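Long-range contact in ribose-phosphate pyrophosphokinase (Thermus thermophilus, PDB 7PN0), which catalyses transfer of the pyrophosphoryl group of ATP to ribose 5-phosphate, yielding AMP and the nucleotide precursor phosphoribosyl pyrophosphate: residues Q116-T127 with F137-A146. Sequence-based numbering, arbitrary orientation.
Sequences QTAGADRVLTMT and FKIPVDHLSA. With SO4 (sulfate ion), chain F.
R122 and D142 form a salt bridge across the last two strands of the parallel sheet in the N-terminal domain, a PRTase-like fold. R122 NH1 approaches D142 OD2 from the syn side, 2.8 Å away and 31° out of the carboxylate plane, while OD2 lies nearly in the guanidinium plane. Water 1 closes the arrangement: it accepts from R122 NE and donates to D142 OD2 and to the V123 carbonyl. The bend at chi3 (57°) turns the arginine head back over P140, whose CB lies against one guanidinium face. D142 OD1 pairs with R48 of the second subunit, and R122 NH1 also bonds S80 there, which ties the sheet edge to the assembly. A leucine in place of R122 would probably leave D142 OD2 without its cationic mate in this chain, and water 1 without the N-H it accepts.

Between strands 122-126 and 141-144 the backbone bonds alternate in parallel register, from V123 N to P140 O (3.0 Å), through L144 N to T125 O (2.8 Å), to T127 N on L144 O. Beta-branched V123, T125 and V141 suit the extended chain on one face, where CG2 of V123 touches both F137 CE2 (3.7 Å) and I139 CD1. On the other face, L124 CD1 rests against L144 CG and M126, extended to SD and bent at chi3, lays its CE against L144 CB (3.9 Å), while helix 287-299 covers L124 and M126. At the C-terminal strand ends hydroxyl and N-H donors, with R175 NE, grip a sulfate, probably from the crystallisation liquor: S145 OG, which also caps E147 N of helix 147-157, donates to O1, whereas T127 OG1 (2.6 Å) and A146 N (2.9 Å) both donate to O2.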
ATOM      1  N   GLN A 116      -3.197  11.749   1.716  1.00 10.46           N
ATOM      2  CA  GLN A 116      -2.036  10.841   1.594  1.00 10.97           C
ATOM      3  C   GLN A 116      -2.020  10.248   0.187  1.00 10.87           C
ATOM      4  O   GLN A 116      -0.955  10.197  -0.432  1.00 10.38           O
ATOM      5  CB  GLN A 116      -2.079   9.792   2.702  1.00 11.33           C
ATOM      6  CG  GLN A 116      -1.804  10.420   4.028  1.00 11.15           C
ATOM      7  CD  GLN A 116      -2.183   9.537   5.206  1.00 13.03           C
ATOM      8  OE1 GLN A 116      -2.646   8.394   5.092  1.00 13.81           O
ATOM      9  NE2 GLN A 116      -1.863  10.039   6.363  1.00 10.61           N
ATOM     10  N   THR A 117      -3.181   9.847  -0.332  1.00 10.96           N
ATOM     11  CA  THR A 117      -3.267   9.271  -1.688  1.00 11.02           C
ATOM     12  C   THR A 117      -2.829  10.297  -2.726  1.00 10.85           C
ATOM     13  O   THR A 117      -2.139   9.901  -3.703  1.00 11.02           O
ATOM     14  CB  THR A 117      -4.670   8.711  -1.944  1.00 10.78           C
ATOM     15  OG1 THR A 117      -4.800   7.559  -1.112  1.00 12.79           O
ATOM     16  CG2 THR A 117      -4.858   8.346  -3.380  1.00 11.25           C
ATOM     17  N   ALA A 118      -3.241  11.537  -2.561  1.00 10.73           N
ATOM     18  CA  ALA A 118      -2.898  12.639  -3.502  1.00 11.42           C
ATOM     19  C   ALA A 118      -1.378  12.872  -3.525  1.00 12.46           C
ATOM     20  O   ALA A 118      -0.882  13.387  -4.535  1.00 12.98           O
ATOM     21  CB  ALA A 118      -3.667  13.854  -3.136  1.00 11.56           C
ATOM     22  N   GLY A 119      -0.686  12.519  -2.444  1.00 12.58           N
ATOM     23  CA  GLY A 119       0.778  12.558  -2.354  1.00 12.65           C
ATOM     24  C   GLY A 119       1.319  13.495  -1.281  1.00 11.61           C
ATOM     25  O   GLY A 119       2.547  13.758  -1.320  1.00 11.10           O
ATOM     26  N   ALA A 120       0.508  13.943  -0.314  1.00 11.70           N
ATOM     27  CA  ALA A 120       0.997  14.790   0.797  1.00 12.27           C
ATOM     28  C   ALA A 120       2.025  14.009   1.606  1.00 13.27           C
ATOM     29  O   ALA A 120       1.766  12.893   2.003  1.00 12.78           O
ATOM     30  CB  ALA A 120      -0.133  15.253   1.665  1.00 12.34           C
ATOM     31  N   ASP A 121       3.121  14.644   1.962  1.00 14.21           N
ATOM     32  CA  ASP A 121       4.164  13.998   2.794  1.00 13.66           C
ATOM     33  C   ASP A 121       3.970  14.388   4.251  1.00 13.63           C
ATOM     34  O   ASP A 121       4.506  13.700   5.121  1.00 12.81           O
ATOM     35  CB  ASP A 121       5.548  14.378   2.291  1.00 15.15           C
ATOM     36  CG  ASP A 121       5.814  13.890   0.892  1.00 16.27           C
ATOM     37  OD1 ASP A 121       5.620  12.637   0.673  1.00 14.61           O
ATOM     38  OD2 ASP A 121       6.355  14.701   0.080  1.00 14.62           O
ATOM     39  N   ARG A 122       3.256  15.477   4.499  1.00 13.81           N
ATOM     40  CA  ARG A 122       3.208  16.119   5.819  1.00 14.05           C
ATOM     41  C   ARG A 122       2.012  17.041   5.831  1.00 12.07           C
ATOM     42  O   ARG A 122       1.556  17.490   4.771  1.00 12.23           O
ATOM     43  CB  ARG A 122       4.382  17.059   6.180  1.00 15.41           C
ATOM     44  CG  ARG A 122       5.787  16.636   5.822  1.00 18.58           C
ATOM     45  CD  ARG A 122       6.763  17.724   6.237  1.00 18.61           C
ATOM     46  NE  ARG A 122       6.642  17.997   7.659  1.00 20.89           N
ATOM     47  CZ  ARG A 122       7.086  17.184   8.627  1.00 21.35           C
ATOM     48  NH1 ARG A 122       6.901  17.517   9.878  1.00 19.14           N
ATOM     49  NH2 ARG A 122       7.769  16.076   8.350  1.00 23.32           N
ATOM     50  N   VAL A 123       1.588  17.400   7.032  1.00 11.61           N
ATOM     51  CA  VAL A 123       0.509  18.394   7.233  1.00 12.06           C
ATOM     52  C   VAL A 123       1.039  19.377   8.273  1.00 11.06           C
ATOM     53  O   VAL A 123       1.739  18.948   9.188  1.00 12.86           O
ATOM     54  CB  VAL A 123      -0.828  17.770   7.689  1.00 12.23           C
ATOM     55  CG1 VAL A 123      -1.849  18.796   8.077  1.00 12.96           C
ATOM     56  CG2 VAL A 123      -1.408  16.892   6.618  1.00 14.32           C
ATOM     57  N   LEU A 124       0.670  20.628   8.106  1.00 11.74           N
ATOM     58  CA  LEU A 124       0.886  21.738   9.073  1.00 12.66           C
ATOM     59  C   LEU A 124      -0.475  22.368   9.311  1.00 12.30           C
ATOM     60  O   LEU A 124      -1.075  22.787   8.320  1.00 12.91           O
ATOM     61  CB  LEU A 124       1.884  22.767   8.509  1.00 12.59           C
ATOM     62  CG  LEU A 124       2.093  24.018   9.373  1.00 12.13           C
ATOM     63  CD1 LEU A 124       2.558  23.625  10.759  1.00 12.08           C
ATOM     64  CD2 LEU A 124       3.045  25.001   8.680  1.00 12.04           C
ATOM     65  N   THR A 125      -0.945  22.391  10.561  1.00 11.47           N
ATOM     66  CA  THR A 125      -2.315  22.850  10.847  1.00 11.79           C
ATOM     67  C   THR A 125      -2.316  23.566  12.187  1.00 12.36           C
ATOM     68  O   THR A 125      -1.324  23.522  12.890  1.00 14.23           O
ATOM     69  CB  THR A 125      -3.327  21.700  10.722  1.00 11.97           C
ATOM     70  OG1 THR A 125      -4.659  22.186  10.819  1.00 12.41           O
ATOM     71  CG2 THR A 125      -3.161  20.606  11.751  1.00 11.93           C
ATOM     72  N   MET A 126      -3.467  24.093  12.568  1.00 14.62           N
ATOM     73  CA  MET A 126      -3.579  24.843  13.841  1.00 14.26           C
ATOM     74  C   MET A 126      -4.923  24.508  14.472  1.00 13.00           C
ATOM     75  O   MET A 126      -5.908  24.412  13.753  1.00 13.95           O
ATOM     76  CB  MET A 126      -3.432  26.347  13.632  1.00 14.51           C
ATOM     77  CG  MET A 126      -3.704  27.171  14.883  1.00 15.02           C
ATOM     78  SD  MET A 126      -3.395  28.953  14.580  1.00 16.83           S
ATOM     79  CE  MET A 126      -1.623  29.017  14.767  1.00 15.88           C
ATOM     80  N   THR A 127      -4.934  24.373  15.779  1.00 13.98           N
ATOM     81  CA  THR A 127      -6.172  24.176  16.563  1.00 14.27           C
ATOM     82  C   THR A 127      -7.107  23.168  15.867  1.00 14.28           C
ATOM     83  O   THR A 127      -8.262  23.528  15.485  1.00 14.34           O
ATOM     84  CB  THR A 127      -6.845  25.516  16.873  1.00 16.01           C
ATOM     85  OG1 THR A 127      -5.887  26.441  17.402  1.00 17.09           O
ATOM     86  CG2 THR A 127      -7.987  25.325  17.849  1.00 18.20           C
ATOM     87  N   PHE A 137      -3.935  10.691  10.701  1.00 11.85           N
ATOM     88  CA  PHE A 137      -2.860  10.835   9.697  1.00 11.71           C
ATOM     89  C   PHE A 137      -1.774   9.804   9.957  1.00 13.68           C
ATOM     90  O   PHE A 137      -1.367   9.596  11.090  1.00 12.48           O
ATOM     91  CB  PHE A 137      -2.277  12.251   9.673  1.00 12.44           C
ATOM     92  CG  PHE A 137      -3.228  13.297   9.180  1.00 12.55           C
ATOM     93  CD1 PHE A 137      -4.085  13.936  10.055  1.00 13.84           C
ATOM     94  CD2 PHE A 137      -3.293  13.614   7.837  1.00 13.26           C
ATOM     95  CE1 PHE A 137      -4.996  14.874   9.596  1.00 14.06           C
ATOM     96  CE2 PHE A 137      -4.207  14.550   7.386  1.00 13.52           C
ATOM     97  CZ  PHE A 137      -5.054  15.174   8.259  1.00 13.77           C
ATOM     98  N   LYS A 138      -1.296   9.168   8.891  1.00 12.58           N
ATOM     99  CA  LYS A 138      -0.096   8.326   8.944  1.00 14.31           C
ATOM    100  C   LYS A 138       1.131   9.212   8.726  1.00 14.03           C
ATOM    101  O   LYS A 138       2.169   8.966   9.338  1.00 12.87           O
ATOM    102  CB  LYS A 138      -0.180   7.187   7.926  1.00 16.98           C
ATOM    103  CG  LYS A 138       1.045   6.271   7.985  1.00 21.65           C
ATOM    104  CD  LYS A 138       1.230   5.526   9.310  1.00 28.00           C
ATOM    105  CE  LYS A 138       2.139   4.303   9.209  1.00 32.11           C
ATOM    106  NZ  LYS A 138       2.564   3.811  10.546  1.00 37.85           N
ATOM    107  N   ILE A 139       1.019  10.204   7.860  1.00 13.14           N
ATOM    108  CA  ILE A 139       2.094  11.188   7.577  1.00 12.96           C
ATOM    109  C   ILE A 139       2.248  12.108   8.775  1.00 13.17           C
ATOM    110  O   ILE A 139       1.292  12.305   9.514  1.00 13.38           O
ATOM    111  CB  ILE A 139       1.787  12.001   6.320  1.00 11.70           C
ATOM    112  CG1 ILE A 139       0.397  12.670   6.374  1.00 12.21           C
ATOM    113  CG2 ILE A 139       1.971  11.128   5.096  1.00 12.02           C
ATOM    114  CD1 ILE A 139       0.176  13.693   5.239  1.00 12.54           C
ATOM    115  N   PRO A 140       3.462  12.645   9.004  1.00 13.10           N
ATOM    116  CA  PRO A 140       3.685  13.570  10.109  1.00 13.85           C
ATOM    117  C   PRO A 140       2.736  14.765  10.037  1.00 13.66           C
ATOM    118  O   PRO A 140       2.472  15.310   8.920  1.00 12.55           O
ATOM    119  CB  PRO A 140       5.138  14.004   9.978  1.00 14.51           C
ATOM    120  CG  PRO A 140       5.788  13.001   9.067  1.00 16.15           C
ATOM    121  CD  PRO A 140       4.684  12.356   8.267  1.00 14.17           C
ATOM    122  N   VAL A 141       2.319  15.236  11.221  1.00 11.96           N
ATOM    123  CA  VAL A 141       1.449  16.422  11.370  1.00 13.01           C
ATOM    124  C   VAL A 141       2.132  17.351  12.380  1.00 12.97           C
ATOM    125  O   VAL A 141       2.521  16.902  13.404  1.00 13.95           O
ATOM    126  CB  VAL A 141       0.013  16.080  11.786  1.00 12.68           C
ATOM    127  CG1 VAL A 141      -0.776  17.337  12.090  1.00 13.75           C
ATOM    128  CG2 VAL A 141      -0.711  15.172  10.764  1.00 13.39           C
ATOM    129  N   ASP A 142       2.374  18.578  11.991  1.00 12.54           N
ATOM    130  CA  ASP A 142       2.773  19.618  12.968  1.00 14.79           C
ATOM    131  C   ASP A 142       1.505  20.397  13.302  1.00 14.40           C
ATOM    132  O   ASP A 142       0.916  21.005  12.417  1.00 16.48           O
ATOM    133  CB  ASP A 142       3.926  20.473  12.455  1.00 14.63           C
ATOM    134  CG  ASP A 142       5.238  19.708  12.387  1.00 15.42           C
ATOM    135  OD1 ASP A 142       5.622  19.064  13.403  1.00 17.41           O
ATOM    136  OD2 ASP A 142       5.816  19.671  11.309  1.00 16.75           O
ATOM    137  N   HIS A 143       1.092  20.299  14.550  1.00 14.90           N
ATOM    138  CA  HIS A 143      -0.166  20.884  15.063  1.00 15.56           C
ATOM    139  C   HIS A 143       0.198  22.129  15.880  1.00 16.07           C
ATOM    140  O   HIS A 143       0.645  21.942  17.003  1.00 15.32           O
ATOM    141  CB  HIS A 143      -0.915  19.817  15.868  1.00 15.20           C
ATOM    142  CG  HIS A 143      -2.224  20.236  16.421  1.00 14.96           C
ATOM    143  ND1 HIS A 143      -2.865  19.484  17.368  1.00 15.54           N
ATOM    144  CD2 HIS A 143      -3.005  21.315  16.178  1.00 15.79           C
ATOM    145  CE1 HIS A 143      -3.988  20.089  17.711  1.00 16.50           C
ATOM    146  NE2 HIS A 143      -4.091  21.211  17.000  1.00 17.30           N
ATOM    147  N   LEU A 144      -0.013  23.330  15.336  1.00 15.88           N
ATOM    148  CA  LEU A 144       0.321  24.602  16.036  1.00 16.38           C
ATOM    149  C   LEU A 144      -0.810  24.934  17.016  1.00 16.08           C
ATOM    150  O   LEU A 144      -1.992  24.697  16.701  1.00 13.93           O
ATOM    151  CB  LEU A 144       0.476  25.712  14.995  1.00 16.59           C
ATOM    152  CG  LEU A 144       1.568  25.539  13.949  1.00 16.60           C
ATOM    153  CD1 LEU A 144       1.622  26.728  13.013  1.00 16.74           C
ATOM    154  CD2 LEU A 144       2.925  25.285  14.569  1.00 17.85           C
ATOM    155  N   SER A 145      -0.456  25.553  18.141  1.00 16.91           N
ATOM    156  CA  SER A 145      -1.403  26.082  19.140  1.00 16.36           C
ATOM    157  C   SER A 145      -1.594  27.593  18.948  1.00 17.09           C
ATOM    158  O   SER A 145      -0.569  28.298  18.717  1.00 16.78           O
ATOM    159  CB  SER A 145      -0.889  25.807  20.506  1.00 17.74           C
ATOM    160  OG  SER A 145      -1.758  26.382  21.475  1.00 19.67           O
ATOM    161  N   ALA A 146      -2.830  28.057  19.076  1.00 16.24           N
ATOM    162  CA  ALA A 146      -3.204  29.499  19.134  1.00 18.59           C
ATOM    163  C   ALA A 146      -3.151  30.010  20.573  1.00 18.42           C
ATOM    164  O   ALA A 146      -3.358  31.221  20.749  1.00 16.78           O
ATOM    165  CB  ALA A 146      -4.567  29.736  18.565  1.00 17.97           C
TER
HETATM  166  S   SO4 F 404      -5.079  25.045  20.762  1.00 21.90           S
HETATM  167  O1  SO4 F 404      -3.817  24.638  21.328  1.00 18.25           O
HETATM  168  O2  SO4 F 404      -4.810  26.060  19.765  1.00 22.82           O
HETATM  169  O3  SO4 F 404      -5.956  25.618  21.812  1.00 24.40           O
HETATM  170  O4  SO4 F 404      -5.711  23.937  20.132  1.00 23.24           O
HETATM  171  O   HOH W   1       4.640  19.647   8.925  1.00 18.65           O